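Side-chain contacts in interferon-inducible protein AIM2 (PDB 4JBM), which senses double-stranded DNA in the cytosol and triggers inflammasome assembly, binding the DNA through the HIN domain that makes up this chain: residues 46-49 with 50-54; 85-88 with 89-92; 96-100 with 101-105. One frame throughout, in Å; residues are numbered along the deposited sequence.

Contact 1: residues 46-49 with 50-54; sequences QFKD and KFIPK
The carbonyl O of Phe47 is met from two directions by the residues three and four further on. Lys50 N donates a hydrogen bond to it at 3.1 Å, and the Phe51 ring turns an edge to it, with CD1 3.2 Å from that O and the oxygen lying near the ring plane. One residue on, Phe51 N donates to Lys48 O over 3.0 Å. Two successive i to i+3 bonds of this kind make a short 3-10 helix. This one sits in the loop that leads from strand 37-42 to strand 56-60 in the first of the two OB folds of the HIN domain, and its aromatic side chains pack on the strands of that fold: Phe51 on Val8, Ala29, Val31 and Val40, Phe47 on Val42. Between the two phenylalanine side chains the touch is lighter, Phe47 CB lying 4.2 Å from Phe51 CE1. The aliphatic chain of Lys50 runs obliquely past the Phe47 ring, its CD 4.2 Å from CD1 of the phenylalanine, before the amine makes a weak hydrogen bond to Val77 O. Lys48 starts out away from the following residues, CG anti to the backbone N (chi1 180°), but bends at chi2 and again at chi4, and this hooks NZ back to a weak bond of 3.3 Å with Phe51 O. The same lysine side chain also packs on Pro14 of strand 4-16 and on Phe27 of strand 25-32.

Contact 2: residues 85-88 with 89-92; sequences EVPN and NVVK. With nucleotides of chain C.
Helix 88-95, which follows the first OB fold of the HIN domain, starts here, with Pro87 as its N-cap residue and two of its side chains directed at the bound DNA. From the N-cap residue onward the backbone bonds begin: Pro87 O takes weak hydrogen bonds from Val90 N and Val91 N, the second of them nearly straight at 170°. The first firm bond of the helix follows, from Lys92 N to Asn88 O at 2.9 Å. Apolar groups fasten the incoming chain to this first turn. Val86 points its CG1 at the helix, where it crosses Val91 at about a right angle and meets CG2 of that residue at 3.5 Å; the same methyl touches Val90 CB. Alongside, the Pro87 ring lies next to Val90, with its CB 3.8 Å from CG2 of the valine. The DNA side belongs to Asn89 and Lys92, one turn apart. Asn89 sends its amide ND2 to the phosphate oxygen OP2 of DG8 of chain C in a hydrogen bond whose modelled 2.5 Å is implausibly short, its exact length doubtful, while its OD1 rests near C5 of DC9 of the same strand. Lys92 reaches a base: bends at chi3 and chi4 (83° and 70°) carry CE past C5 of DC9 and bring NZ within 2.8 Å of O6 of DG10 of chain C, to which it donates a hydrogen bond.

Contact 3: residues 96-100 with 101-105; sequences ETPRI and SKLKI. With nucleotides of chain D.
Helix 100-103, a short one with Arg99 as its N-cap residue, packs back on the segment that leads into it from helix 88-95. Pro98 and Leu103 meet at an oblique angle, Pro98 CB against Leu103 CD2 at 3.7 Å, while the leucine also packs on Val112 of strand 111-123. Backbone bonds close the turn: Leu103 N donates to Arg99 O over 3.0 Å and Lys104 N to Ile100 O over 2.9 Å. Lys104, bent at chi2 (-65°) and again at chi4, lies alongside Ile100, its CE 3.6 Å from CG2 of the isoleucine. Arg99 turns back on the preceding residues: bends at chi2 and chi3 carry its guanidinium to Thr97, where NH2 gives Thr97 O a hydrogen bond of 2.9 Å with the oxygen at the guanidinium edge, close to its plane; NH1 has a long, weak ion pair with Asp134. Thr97 itself holds a DNA phosphate twice: its N points almost straight at OP2 of DG2 of chain D, at 2.8 Å, and its OG1 donates to OP1 of that nucleotide at 2.7 Å.

The three contacts follow one another along the chain, and two of them are on the DNA. Contacts 2 and 3 adjoin in sequence, their centres about 19 Å apart; between them they touch both DNA strands, residues 85-92 reaching chain C and residues 96-105 a phosphate of chain D; this region, which joins the two OB folds, carries helix 88-95, helix 100-103 and several DNA-binding groups. Contact 1 makes no such approach: its nearest atom is about 11 Å from the nucleic acid. Its centre is about 19 Å from that of contact 2, with about 8 Å between nearest atoms, and about 28 Å from that of contact 3, on the opposite side of the chain's centre.

Contact 1: residues 46-49 with 50-54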
ATOM      1  N   GLN A  46      -5.594  -8.443 -15.630  1.00110.66           N
ATOM      2  CA  GLN A  46      -5.008  -9.277 -16.659  1.00111.37           C
ATOM      3  C   GLN A  46      -3.503  -9.017 -16.639  1.00111.29           C
ATOM      4  O   GLN A  46      -2.699  -9.902 -16.893  1.00104.23           O
ATOM      5  CB  GLN A  46      -5.632  -8.990 -18.020  1.00117.65           C
ATOM      6  CG  GLN A  46      -5.666  -7.525 -18.403  1.00124.22           C
ATOM      7  CD  GLN A  46      -4.920  -7.248 -19.691  1.00132.56           C
ATOM      8  OE1 GLN A  46      -5.107  -6.205 -20.308  1.00133.41           O
ATOM      9  NE2 GLN A  46      -4.064  -8.180 -20.100  1.00135.06           N
ATOM     10  N   PHE A  47      -3.156  -7.792 -16.264  1.00105.17           N
ATOM     11  CA  PHE A  47      -1.828  -7.218 -16.348  1.00 98.39           C
ATOM     12  C   PHE A  47      -0.818  -7.855 -15.392  1.00 92.48           C
ATOM     13  O   PHE A  47       0.338  -7.499 -15.399  1.00100.78           O
ATOM     14  CB  PHE A  47      -1.909  -5.723 -16.082  1.00101.54           C
ATOM     15  CG  PHE A  47      -2.276  -4.903 -17.285  1.00 99.66           C
ATOM     16  CD1 PHE A  47      -2.007  -5.351 -18.552  1.00102.92           C
ATOM     17  CD2 PHE A  47      -2.876  -3.675 -17.137  1.00 87.09           C
ATOM     18  CE1 PHE A  47      -2.342  -4.594 -19.648  1.00 99.12           C
ATOM     19  CE2 PHE A  47      -3.208  -2.913 -18.227  1.00 85.93           C
ATOM     20  CZ  PHE A  47      -2.942  -3.374 -19.485  1.00 91.14           C
ATOM     21  N   LYS A  48      -1.265  -8.746 -14.526  1.00 89.43           N
ATOM     22  CA  LYS A  48      -0.414  -9.292 -13.483  1.00 93.71           C
ATOM     23  C   LYS A  48       0.797 -10.017 -14.017  1.00 94.97           C
ATOM     24  O   LYS A  48       1.852  -9.974 -13.421  1.00 91.44           O
ATOM     25  CB  LYS A  48      -1.197 -10.236 -12.572  1.00 85.79           C
ATOM     26  CG  LYS A  48      -0.362 -10.850 -11.465  1.00 86.82           C
ATOM     27  CD  LYS A  48       0.006  -9.811 -10.428  1.00 82.27           C
ATOM     28  CE  LYS A  48       1.100 -10.300  -9.507  1.00 82.50           C
ATOM     29  NZ  LYS A  48       2.208 -10.989 -10.215  1.00 79.77           N
ATOM     30  N   ASP A  49       0.627 -10.720 -15.116  1.00100.03           N
ATOM     31  CA  ASP A  49       1.704 -11.514 -15.713  1.00108.84           C
ATOM     32  C   ASP A  49       2.899 -10.669 -16.170  1.00101.48           C
ATOM     33  O   ASP A  49       3.972 -11.199 -16.473  1.00 98.35           O
ATOM     34  CB  ASP A  49       1.170 -12.341 -16.894  1.00128.36           C
ATOM     35  CG  ASP A  49       0.526 -11.481 -17.980  1.00136.98           C
ATOM     36  OD1 ASP A  49      -0.063 -10.431 -17.642  1.00139.52           O
ATOM     37  OD2 ASP A  49       0.615 -11.852 -19.172  1.00136.67           O
ATOM     38  N   LYS A  50       2.702  -9.355 -16.214  1.00 96.59           N
ATOM     39  CA  LYS A  50       3.727  -8.432 -16.676  1.00 97.39           C
ATOM     40  C   LYS A  50       4.379  -7.732 -15.488  1.00 96.24           C
ATOM     41  O   LYS A  50       5.448  -7.135 -15.611  1.00 94.85           O
ATOM     42  CB  LYS A  50       3.102  -7.411 -17.632  1.00100.33           C
ATOM     43  CG  LYS A  50       2.454  -8.048 -18.864  1.00105.01           C
ATOM     44  CD  LYS A  50       1.661  -7.036 -19.684  1.00103.52           C
ATOM     45  CE  LYS A  50       1.230  -7.625 -21.013  1.00 98.44           C
ATOM     46  NZ  LYS A  50       2.377  -7.750 -21.944  1.00 97.25           N
ATOM     47  N   PHE A  51       3.710  -7.806 -14.342  1.00 88.45           N
ATOM     48  CA  PHE A  51       4.178  -7.181 -13.113  1.00 76.44           C
ATOM     49  C   PHE A  51       4.894  -8.170 -12.182  1.00 75.67           C
ATOM     50  O   PHE A  51       4.353  -8.595 -11.155  1.00 74.30           O
ATOM     51  CB  PHE A  51       2.992  -6.552 -12.383  1.00 74.37           C
ATOM     52  CG  PHE A  51       2.609  -5.188 -12.892  1.00 77.47           C
ATOM     53  CD1 PHE A  51       1.786  -5.046 -14.009  1.00 81.46           C
ATOM     54  CD2 PHE A  51       3.059  -4.046 -12.245  1.00 74.27           C
ATOM     55  CE1 PHE A  51       1.422  -3.780 -14.467  1.00 77.86           C
ATOM     56  CE2 PHE A  51       2.700  -2.778 -12.697  1.00 75.76           C
ATOM     57  CZ  PHE A  51       1.886  -2.646 -13.810  1.00 73.05           C
ATOM     58  N   ILE A  52       6.121  -8.520 -12.542  1.00 70.80           N
ATOM     59  CA  ILE A  52       6.941  -9.374 -11.700  1.00 78.12           C
ATOM     60  C   ILE A  52       8.232  -8.638 -11.350  1.00 79.52           C
ATOM     61  O   ILE A  52       8.815  -7.975 -12.210  1.00 67.76           O
ATOM     62  CB  ILE A  52       7.198 -10.737 -12.403  1.00 95.52           C
ATOM     63  CG1 ILE A  52       5.936 -11.600 -12.331  1.00102.76           C
ATOM     64  CG2 ILE A  52       8.366 -11.487 -11.783  1.00 91.44           C
ATOM     65  CD1 ILE A  52       5.227 -11.773 -13.651  1.00106.08           C
ATOM     66  N   PRO A  53       8.667  -8.731 -10.077  1.00 77.61           N
ATOM     67  CA  PRO A  53       9.823  -7.953  -9.616  1.00 64.30           C
ATOM     68  C   PRO A  53      11.024  -8.110 -10.537  1.00 70.38           C
ATOM     69  O   PRO A  53      11.229  -9.198 -11.074  1.00 78.76           O
ATOM     70  CB  PRO A  53      10.105  -8.539  -8.229  1.00 57.48           C
ATOM     71  CG  PRO A  53       8.741  -8.939  -7.739  1.00 68.96           C
ATOM     72  CD  PRO A  53       8.044  -9.487  -8.971  1.00 76.14           C
ATOM     73  N   LYS A  54      11.754  -7.014 -10.750  1.00 81.60           N
ATOM     74  CA  LYS A  54      12.968  -6.975 -11.579  1.00 79.38           C
ATOM     75  C   LYS A  54      12.726  -6.916 -13.089  1.00 84.45           C
ATOM     76  O   LYS A  54      13.664  -6.702 -13.857  1.00 97.92           O
ATOM     77  CB  LYS A  54      13.961  -8.083 -11.207  1.00 72.36           C
ATOM     78  CG  LYS A  54      14.394  -8.023  -9.756  1.00 76.47           C
ATOM     79  CD  LYS A  54      15.584  -8.930  -9.500  1.00 91.54           C
ATOM     80  CE  LYS A  54      16.029  -8.845  -8.049  1.00 96.07           C
ATOM     81  NZ  LYS A  54      17.460  -9.217  -7.902  1.00101.06           N
TER

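Contact 2: residues 85-88 with 89-92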
ATOM      1  N   GLU A  85      18.616   0.822 -14.289  1.00 75.73           N
ATOM      2  CA  GLU A  85      18.904   0.208 -13.012  1.00 78.74           C
ATOM      3  C   GLU A  85      18.425   1.132 -11.910  1.00 75.54           C
ATOM      4  O   GLU A  85      18.680   2.335 -11.950  1.00 78.79           O
ATOM      5  CB  GLU A  85      20.410  -0.033 -12.864  1.00 82.47           C
ATOM      6  CG  GLU A  85      20.998  -1.036 -13.846  1.00 97.02           C
ATOM      7  CD  GLU A  85      22.521  -1.068 -13.813  1.00106.53           C
ATOM      8  OE1 GLU A  85      23.152  -0.071 -14.224  1.00102.91           O
ATOM      9  OE2 GLU A  85      23.086  -2.089 -13.369  1.00116.41           O
ATOM     10  N   VAL A  86      17.723   0.567 -10.936  1.00 65.92           N
ATOM     11  CA  VAL A  86      17.224   1.344  -9.820  1.00 60.82           C
ATOM     12  C   VAL A  86      18.316   1.414  -8.767  1.00 54.75           C
ATOM     13  O   VAL A  86      18.825   0.375  -8.343  1.00 67.41           O
ATOM     14  CB  VAL A  86      15.955   0.704  -9.210  1.00 61.84           C
ATOM     15  CG1 VAL A  86      15.366   1.595  -8.134  1.00 45.43           C
ATOM     16  CG2 VAL A  86      14.928   0.423 -10.294  1.00 60.10           C
ATOM     17  N   PRO A  87      18.689   2.638  -8.350  1.00 60.95           N
ATOM     18  CA  PRO A  87      19.640   2.821  -7.245  1.00 59.37           C
ATOM     19  C   PRO A  87      19.194   2.064  -5.993  1.00 68.62           C
ATOM     20  O   PRO A  87      17.993   1.908  -5.769  1.00 71.20           O
ATOM     21  CB  PRO A  87      19.594   4.330  -6.985  1.00 62.47           C
ATOM     22  CG  PRO A  87      19.205   4.933  -8.307  1.00 64.49           C
ATOM     23  CD  PRO A  87      18.301   3.918  -8.975  1.00 68.14           C
ATOM     24  N   ASN A  88      20.149   1.594  -5.195  1.00 61.62           N
ATOM     25  CA  ASN A  88      19.827   0.815  -4.008  1.00 59.03           C
ATOM     26  C   ASN A  88      18.868   1.504  -3.042  1.00 52.51           C
ATOM     27  O   ASN A  88      17.934   0.871  -2.530  1.00 53.02           O
ATOM     28  CB  ASN A  88      21.108   0.443  -3.252  1.00 52.11           C
ATOM     29  CG  ASN A  88      21.932  -0.612  -3.974  1.00 69.33           C
ATOM     30  OD1 ASN A  88      21.411  -1.375  -4.791  1.00 66.94           O
ATOM     31  ND2 ASN A  88      23.233  -0.638  -3.692  1.00 63.35           N
ATOM     32  N   ASN A  89      19.085   2.794  -2.795  1.00 45.28           N
ATOM     33  CA  ASN A  89      18.290   3.481  -1.782  1.00 57.94           C
ATOM     34  C   ASN A  89      16.875   3.826  -2.258  1.00 47.85           C
ATOM     35  O   ASN A  89      15.989   4.082  -1.446  1.00 54.02           O
ATOM     36  CB  ASN A  89      18.978   4.728  -1.240  1.00 48.81           C
ATOM     37  CG  ASN A  89      18.474   5.083   0.152  1.00 57.05           C
ATOM     38  OD1 ASN A  89      18.575   4.265   1.071  1.00 57.57           O
ATOM     39  ND2 ASN A  89      17.881   6.266   0.303  1.00 50.20           N
ATOM     40  N   VAL A  90      16.692   3.895  -3.573  1.00 54.00           N
ATOM     41  CA  VAL A  90      15.361   4.069  -4.134  1.00 56.80           C
ATOM     42  C   VAL A  90      14.544   2.817  -3.854  1.00 50.07           C
ATOM     43  O   VAL A  90      13.401   2.913  -3.409  1.00 56.30           O
ATOM     44  CB  VAL A  90      15.406   4.355  -5.646  1.00 62.44           C
ATOM     45  CG1 VAL A  90      13.995   4.510  -6.200  1.00 58.52           C
ATOM     46  CG2 VAL A  90      16.229   5.609  -5.918  1.00 58.15           C
ATOM     47  N   VAL A  91      15.139   1.646  -4.090  1.00 47.48           N
ATOM     48  CA  VAL A  91      14.503   0.373  -3.728  1.00 54.85           C
ATOM     49  C   VAL A  91      14.205   0.299  -2.236  1.00 59.81           C
ATOM     50  O   VAL A  91      13.075  -0.015  -1.816  1.00 57.30           O
ATOM     51  CB  VAL A  91      15.399  -0.821  -4.089  1.00 54.69           C
ATOM     52  CG1 VAL A  91      14.729  -2.134  -3.680  1.00 53.76           C
ATOM     53  CG2 VAL A  91      15.704  -0.811  -5.564  1.00 49.44           C
ATOM     54  N   LYS A  92      15.223   0.614  -1.440  1.00 48.23           N
ATOM     55  CA  LYS A  92      15.098   0.590   0.012  1.00 45.75           C
ATOM     56  C   LYS A  92      13.971   1.506   0.490  1.00 56.38           C
ATOM     57  O   LYS A  92      13.205   1.133   1.375  1.00 55.99           O
ATOM     58  CB  LYS A  92      16.420   0.975   0.701  1.00 58.79           C
ATOM     59  CG  LYS A  92      17.303  -0.180   1.123  1.00 57.86           C
ATOM     60  CD  LYS A  92      18.576   0.334   1.799  1.00 52.01           C
ATOM     61  CE  LYS A  92      18.414   0.672   3.284  1.00 38.01           C
ATOM     62  NZ  LYS A  92      18.224  -0.549   4.148  1.00 43.59           N
TER
ATOM     63  P    DG C   8      18.955   9.189  -1.392  1.00 68.65           P
ATOM     64  OP1  DG C   8      19.326   9.515  -2.791  1.00 74.25           O
ATOM     65  OP2  DG C   8      17.763   8.358  -1.092  1.00 66.76           O
ATOM     66  O5'  DG C   8      20.212   8.514  -0.672  1.00 56.36           O
ATOM     67  C5'  DG C   8      21.438   9.274  -0.637  1.00 46.56           C
ATOM     68  C4'  DG C   8      22.450   8.508   0.183  1.00 50.17           C
ATOM     69  O4'  DG C   8      22.175   8.609   1.599  1.00 56.09           O
ATOM     70  C3'  DG C   8      22.486   7.023  -0.167  1.00 55.92           C
ATOM     71  O3'  DG C   8      23.818   6.637  -0.404  1.00 71.49           O
ATOM     72  C2'  DG C   8      21.883   6.322   1.045  1.00 58.33           C
ATOM     73  C1'  DG C   8      22.200   7.312   2.160  1.00 58.17           C
ATOM     74  N9   DG C   8      21.214   7.274   3.227  1.00 52.04           N
ATOM     75  C8   DG C   8      19.843   7.293   3.121  1.00 51.54           C
ATOM     76  N7   DG C   8      19.216   7.230   4.266  1.00 47.95           N
ATOM     77  C5   DG C   8      20.240   7.150   5.198  1.00 45.81           C
ATOM     78  C6   DG C   8      20.166   7.061   6.600  1.00 46.68           C
ATOM     79  O6   DG C   8      19.155   7.056   7.330  1.00 45.24           O
ATOM     80  N1   DG C   8      21.445   6.999   7.146  1.00 48.59           N
ATOM     81  C2   DG C   8      22.621   7.033   6.431  1.00 53.69           C
ATOM     82  N2   DG C   8      23.745   6.976   7.157  1.00 49.25           N
ATOM     83  N3   DG C   8      22.700   7.111   5.109  1.00 50.80           N
ATOM     84  C4   DG C   8      21.472   7.171   4.568  1.00 49.53           C
ATOM     85  P    DC C   9      24.155   5.179  -0.993  1.00 71.55           P
ATOM     86  OP1  DC C   9      25.210   5.351  -2.014  1.00 77.33           O
ATOM     87  OP2  DC C   9      22.910   4.456  -1.349  1.00 68.46           O
ATOM     88  O5'  DC C   9      24.759   4.432   0.285  1.00 54.96           O
ATOM     89  C5'  DC C   9      25.651   5.124   1.166  1.00 52.34           C
ATOM     90  C4'  DC C   9      25.797   4.321   2.442  1.00 60.33           C
ATOM     91  O4'  DC C   9      24.704   4.579   3.362  1.00 57.02           O
ATOM     92  C3'  DC C   9      25.784   2.811   2.213  1.00 78.40           C
ATOM     93  O3'  DC C   9      26.777   2.262   3.014  1.00 90.52           O
ATOM     94  C2'  DC C   9      24.408   2.369   2.697  1.00 71.52           C
ATOM     95  C1'  DC C   9      24.236   3.344   3.849  1.00 63.40           C
ATOM     96  N1   DC C   9      22.847   3.519   4.340  1.00 50.31           N
ATOM     97  C2   DC C   9      22.637   3.551   5.716  1.00 46.23           C
ATOM     98  O2   DC C   9      23.613   3.430   6.469  1.00 63.14           O
ATOM     99  N3   DC C   9      21.373   3.705   6.186  1.00 38.43           N
ATOM    100  C4   DC C   9      20.355   3.830   5.323  1.00 41.23           C
ATOM    101  N4   DC C   9      19.109   3.990   5.814  1.00 45.02           N
ATOM    102  C5   DC C   9      20.563   3.799   3.914  1.00 46.31           C
ATOM    103  C6   DC C   9      21.810   3.640   3.465  1.00 52.30           C
ATOM    104  P    DG C  10      27.579   0.969   2.515  1.00 82.89           P
ATOM    105  OP1  DG C  10      28.731   1.495   1.756  1.00 67.09           O
ATOM    106  OP2  DG C  10      26.630   0.040   1.867  1.00 79.03           O
ATOM    107  O5'  DG C  10      28.049   0.279   3.877  1.00 66.89           O
ATOM    108  C5'  DG C  10      28.274   1.091   5.017  1.00 56.93           C
ATOM    109  C4'  DG C  10      27.846   0.331   6.248  1.00 58.95           C
ATOM    110  O4'  DG C  10      26.439   0.608   6.496  1.00 47.51           O
ATOM    111  C3'  DG C  10      27.996  -1.186   6.149  1.00 61.61           C
ATOM    112  O3'  DG C  10      28.503  -1.636   7.401  1.00 81.91           O
ATOM    113  C2'  DG C  10      26.567  -1.681   5.882  1.00 50.34           C
ATOM    114  C1'  DG C  10      25.753  -0.622   6.633  1.00 64.10           C
ATOM    115  N9   DG C  10      24.384  -0.360   6.186  1.00 53.84           N
ATOM    116  C8   DG C  10      23.908  -0.237   4.902  1.00 47.68           C
ATOM    117  N7   DG C  10      22.639   0.025   4.855  1.00 55.18           N
ATOM    118  C5   DG C  10      22.245   0.077   6.188  1.00 44.21           C
ATOM    119  C6   DG C  10      20.978   0.331   6.746  1.00 40.14           C
ATOM    120  O6   DG C  10      19.935   0.553   6.138  1.00 47.42           O
ATOM    121  N1   DG C  10      21.003   0.294   8.141  1.00 43.32           N
ATOM    122  C2   DG C  10      22.131   0.062   8.900  1.00 37.75           C
ATOM    123  N2   DG C  10      21.973   0.061  10.238  1.00 37.29           N
ATOM    124  N3   DG C  10      23.329  -0.171   8.382  1.00 52.54           N
ATOM    125  C4   DG C  10      23.311  -0.150   7.025  1.00 47.26           C
TER

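Contact 3: residues 96-100 with 101-105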
ATOM      1  N   GLU A  96      10.300   0.494   2.309  1.00 37.10           N
ATOM      2  CA  GLU A  96      10.295   0.685   3.756  1.00 39.29           C
ATOM      3  C   GLU A  96       8.980   1.297   4.258  1.00 54.70           C
ATOM      4  O   GLU A  96       8.264   1.981   3.521  1.00 51.57           O
ATOM      5  CB  GLU A  96      11.514   1.498   4.207  1.00 57.31           C
ATOM      6  CG  GLU A  96      11.456   2.983   3.897  1.00 73.34           C
ATOM      7  CD  GLU A  96      12.757   3.678   4.246  1.00 83.42           C
ATOM      8  OE1 GLU A  96      13.727   2.970   4.593  1.00 87.60           O
ATOM      9  OE2 GLU A  96      12.818   4.924   4.162  1.00 99.25           O
ATOM     10  N   THR A  97       8.646   0.971   5.501  1.00 52.28           N
ATOM     11  CA  THR A  97       7.463   1.482   6.175  1.00 51.59           C
ATOM     12  C   THR A  97       7.741   2.888   6.701  1.00 55.12           C
ATOM     13  O   THR A  97       8.641   3.079   7.519  1.00 55.25           O
ATOM     14  CB  THR A  97       7.092   0.588   7.358  1.00 43.76           C
ATOM     15  OG1 THR A  97       6.787  -0.736   6.885  1.00 43.26           O
ATOM     16  CG2 THR A  97       5.899   1.177   8.124  1.00 50.27           C
ATOM     17  N   PRO A  98       6.966   3.878   6.240  1.00 60.07           N
ATOM     18  CA  PRO A  98       7.208   5.271   6.632  1.00 53.26           C
ATOM     19  C   PRO A  98       7.031   5.464   8.143  1.00 48.30           C
ATOM     20  O   PRO A  98       6.236   4.752   8.758  1.00 46.72           O
ATOM     21  CB  PRO A  98       6.121   6.041   5.865  1.00 60.87           C
ATOM     22  CG  PRO A  98       5.724   5.133   4.716  1.00 59.42           C
ATOM     23  CD  PRO A  98       5.842   3.752   5.291  1.00 61.24           C
ATOM     24  N   ARG A  99       7.786   6.393   8.733  1.00 54.04           N
ATOM     25  CA  ARG A  99       7.604   6.752  10.142  1.00 57.06           C
ATOM     26  C   ARG A  99       6.304   7.565  10.322  1.00 68.99           C
ATOM     27  O   ARG A  99       5.804   8.164   9.372  1.00 56.02           O
ATOM     28  CB  ARG A  99       8.825   7.529  10.662  1.00 60.08           C
ATOM     29  CG  ARG A  99      10.127   6.719  10.707  1.00 65.88           C
ATOM     30  CD  ARG A  99       9.969   5.447  11.521  1.00 64.93           C
ATOM     31  NE  ARG A  99       9.576   4.327  10.671  1.00 50.99           N
ATOM     32  CZ  ARG A  99       9.168   3.149  11.120  1.00 57.42           C
ATOM     33  NH1 ARG A  99       9.120   2.907  12.428  1.00 48.38           N
ATOM     34  NH2 ARG A  99       8.819   2.208  10.255  1.00 51.14           N
ATOM     35  N   ILE A 100       5.726   7.527  11.518  1.00 68.80           N
ATOM     36  CA  ILE A 100       4.495   8.272  11.809  1.00 71.63           C
ATOM     37  C   ILE A 100       4.645   9.802  11.700  1.00 72.02           C
ATOM     38  O   ILE A 100       3.789  10.470  11.112  1.00 76.97           O
ATOM     39  CB  ILE A 100       3.949   7.881  13.188  1.00 72.37           C
ATOM     40  CG1 ILE A 100       3.501   6.423  13.160  1.00 53.92           C
ATOM     41  CG2 ILE A 100       2.775   8.760  13.580  1.00 73.81           C
ATOM     42  CD1 ILE A 100       3.095   5.888  14.517  1.00 66.05           C
ATOM     43  N   SER A 101       5.730  10.344  12.251  1.00 65.60           N
ATOM     44  CA  SER A 101       6.010  11.778  12.170  1.00 66.92           C
ATOM     45  C   SER A 101       6.148  12.254  10.726  1.00 88.06           C
ATOM     46  O   SER A 101       5.848  13.406  10.406  1.00100.99           O
ATOM     47  CB  SER A 101       7.277  12.123  12.956  1.00 82.59           C
ATOM     48  OG  SER A 101       8.427  11.527  12.376  1.00 94.93           O
ATOM     49  N   LYS A 102       6.599  11.361   9.852  1.00 87.05           N
ATOM     50  CA  LYS A 102       6.699  11.693   8.439  1.00 72.47           C
ATOM     51  C   LYS A 102       5.308  11.647   7.826  1.00 75.98           C
ATOM     52  O   LYS A 102       4.940  12.513   7.039  1.00 94.19           O
ATOM     53  CB  LYS A 102       7.635  10.713   7.732  1.00 71.29           C
ATOM     54  CG  LYS A 102       7.849  10.990   6.242  1.00 77.31           C
ATOM     55  CD  LYS A 102       8.560   9.812   5.550  1.00 88.97           C
ATOM     56  CE  LYS A 102       9.759   9.289   6.351  1.00 80.75           C
ATOM     57  NZ  LYS A 102       9.680   7.816   6.616  1.00 66.79           N
ATOM     58  N   LEU A 103       4.528  10.643   8.209  1.00 58.49           N
ATOM     59  CA  LEU A 103       3.194  10.467   7.654  1.00 59.19           C
ATOM     60  C   LEU A 103       2.292  11.647   8.006  1.00 82.35           C
ATOM     61  O   LEU A 103       1.390  11.989   7.240  1.00 89.90           O
ATOM     62  CB  LEU A 103       2.561   9.163   8.152  1.00 67.12           C
ATOM     63  CG  LEU A 103       3.059   7.847   7.550  1.00 75.62           C
ATOM     64  CD1 LEU A 103       2.264   6.663   8.085  1.00 77.14           C
ATOM     65  CD2 LEU A 103       2.955   7.910   6.035  1.00 76.97           C
ATOM     66  N   LYS A 104       2.541  12.264   9.161  1.00 82.25           N
ATOM     67  CA  LYS A 104       1.690  13.343   9.671  1.00 81.27           C
ATOM     68  C   LYS A 104       1.559  14.527   8.712  1.00 81.73           C
ATOM     69  O   LYS A 104       0.553  15.229   8.714  1.00 94.85           O
ATOM     70  CB  LYS A 104       2.236  13.868  11.002  1.00 74.81           C
ATOM     71  CG  LYS A 104       2.165  12.909  12.175  1.00 84.19           C
ATOM     72  CD  LYS A 104       0.743  12.584  12.563  1.00 83.53           C
ATOM     73  CE  LYS A 104       0.715  11.688  13.785  1.00 86.60           C
ATOM     74  NZ  LYS A 104       1.558  12.237  14.876  1.00 84.11           N
ATOM     75  N   ILE A 105       2.574  14.728   7.881  1.00 66.45           N
ATOM     76  CA  ILE A 105       2.632  15.890   7.005  1.00 69.23           C
ATOM     77  C   ILE A 105       2.415  15.551   5.534  1.00 87.44           C
ATOM     78  O   ILE A 105       2.910  16.246   4.643  1.00 99.60           O
ATOM     79  CB  ILE A 105       3.961  16.642   7.196  1.00 78.91           C
ATOM     80  CG1 ILE A 105       5.142  15.749   6.795  1.00 77.05           C
ATOM     81  CG2 ILE A 105       4.114  17.065   8.650  1.00 87.04           C
ATOM     82  CD1 ILE A 105       6.496  16.315   7.162  1.00 72.83           C
TER
ATOM     83  P    DG D   2      10.058  -2.030   7.538  1.00 46.62           P
ATOM     84  OP1  DG D   2       8.704  -2.213   8.111  1.00 51.70           O
ATOM     85  OP2  DG D   2      10.449  -0.760   6.870  1.00 38.94           O
ATOM     86  O5'  DG D   2      11.099  -2.264   8.724  1.00 45.53           O
ATOM     87  C5'  DG D   2      11.004  -3.450   9.487  1.00 47.39           C
ATOM     88  C4'  DG D   2      11.959  -3.380  10.660  1.00 46.15           C
ATOM     89  O4'  DG D   2      13.303  -3.607  10.186  1.00 45.50           O
ATOM     90  C3'  DG D   2      11.992  -2.060  11.410  1.00 45.24           C
ATOM     91  O3'  DG D   2      12.131  -2.383  12.789  1.00 40.85           O
ATOM     92  C2'  DG D   2      13.185  -1.314  10.812  1.00 48.71           C
ATOM     93  C1'  DG D   2      14.110  -2.474  10.457  1.00 41.55           C
ATOM     94  N9   DG D   2      14.964  -2.296   9.280  1.00 45.09           N
ATOM     95  C8   DG D   2      14.612  -1.909   8.011  1.00 46.21           C
ATOM     96  N7   DG D   2      15.621  -1.863   7.178  1.00 39.93           N
ATOM     97  C5   DG D   2      16.722  -2.255   7.954  1.00 40.04           C
ATOM     98  C6   DG D   2      18.103  -2.389   7.616  1.00 39.47           C
ATOM     99  O6   DG D   2      18.636  -2.191   6.523  1.00 42.96           O
ATOM    100  N1   DG D   2      18.889  -2.806   8.692  1.00 33.46           N
ATOM    101  C2   DG D   2      18.380  -3.023   9.945  1.00 47.08           C
ATOM    102  N2   DG D   2      19.294  -3.399  10.832  1.00 33.54           N
ATOM    103  N3   DG D   2      17.099  -2.906  10.292  1.00 38.37           N
ATOM    104  C4   DG D   2      16.328  -2.514   9.246  1.00 41.73           C
TER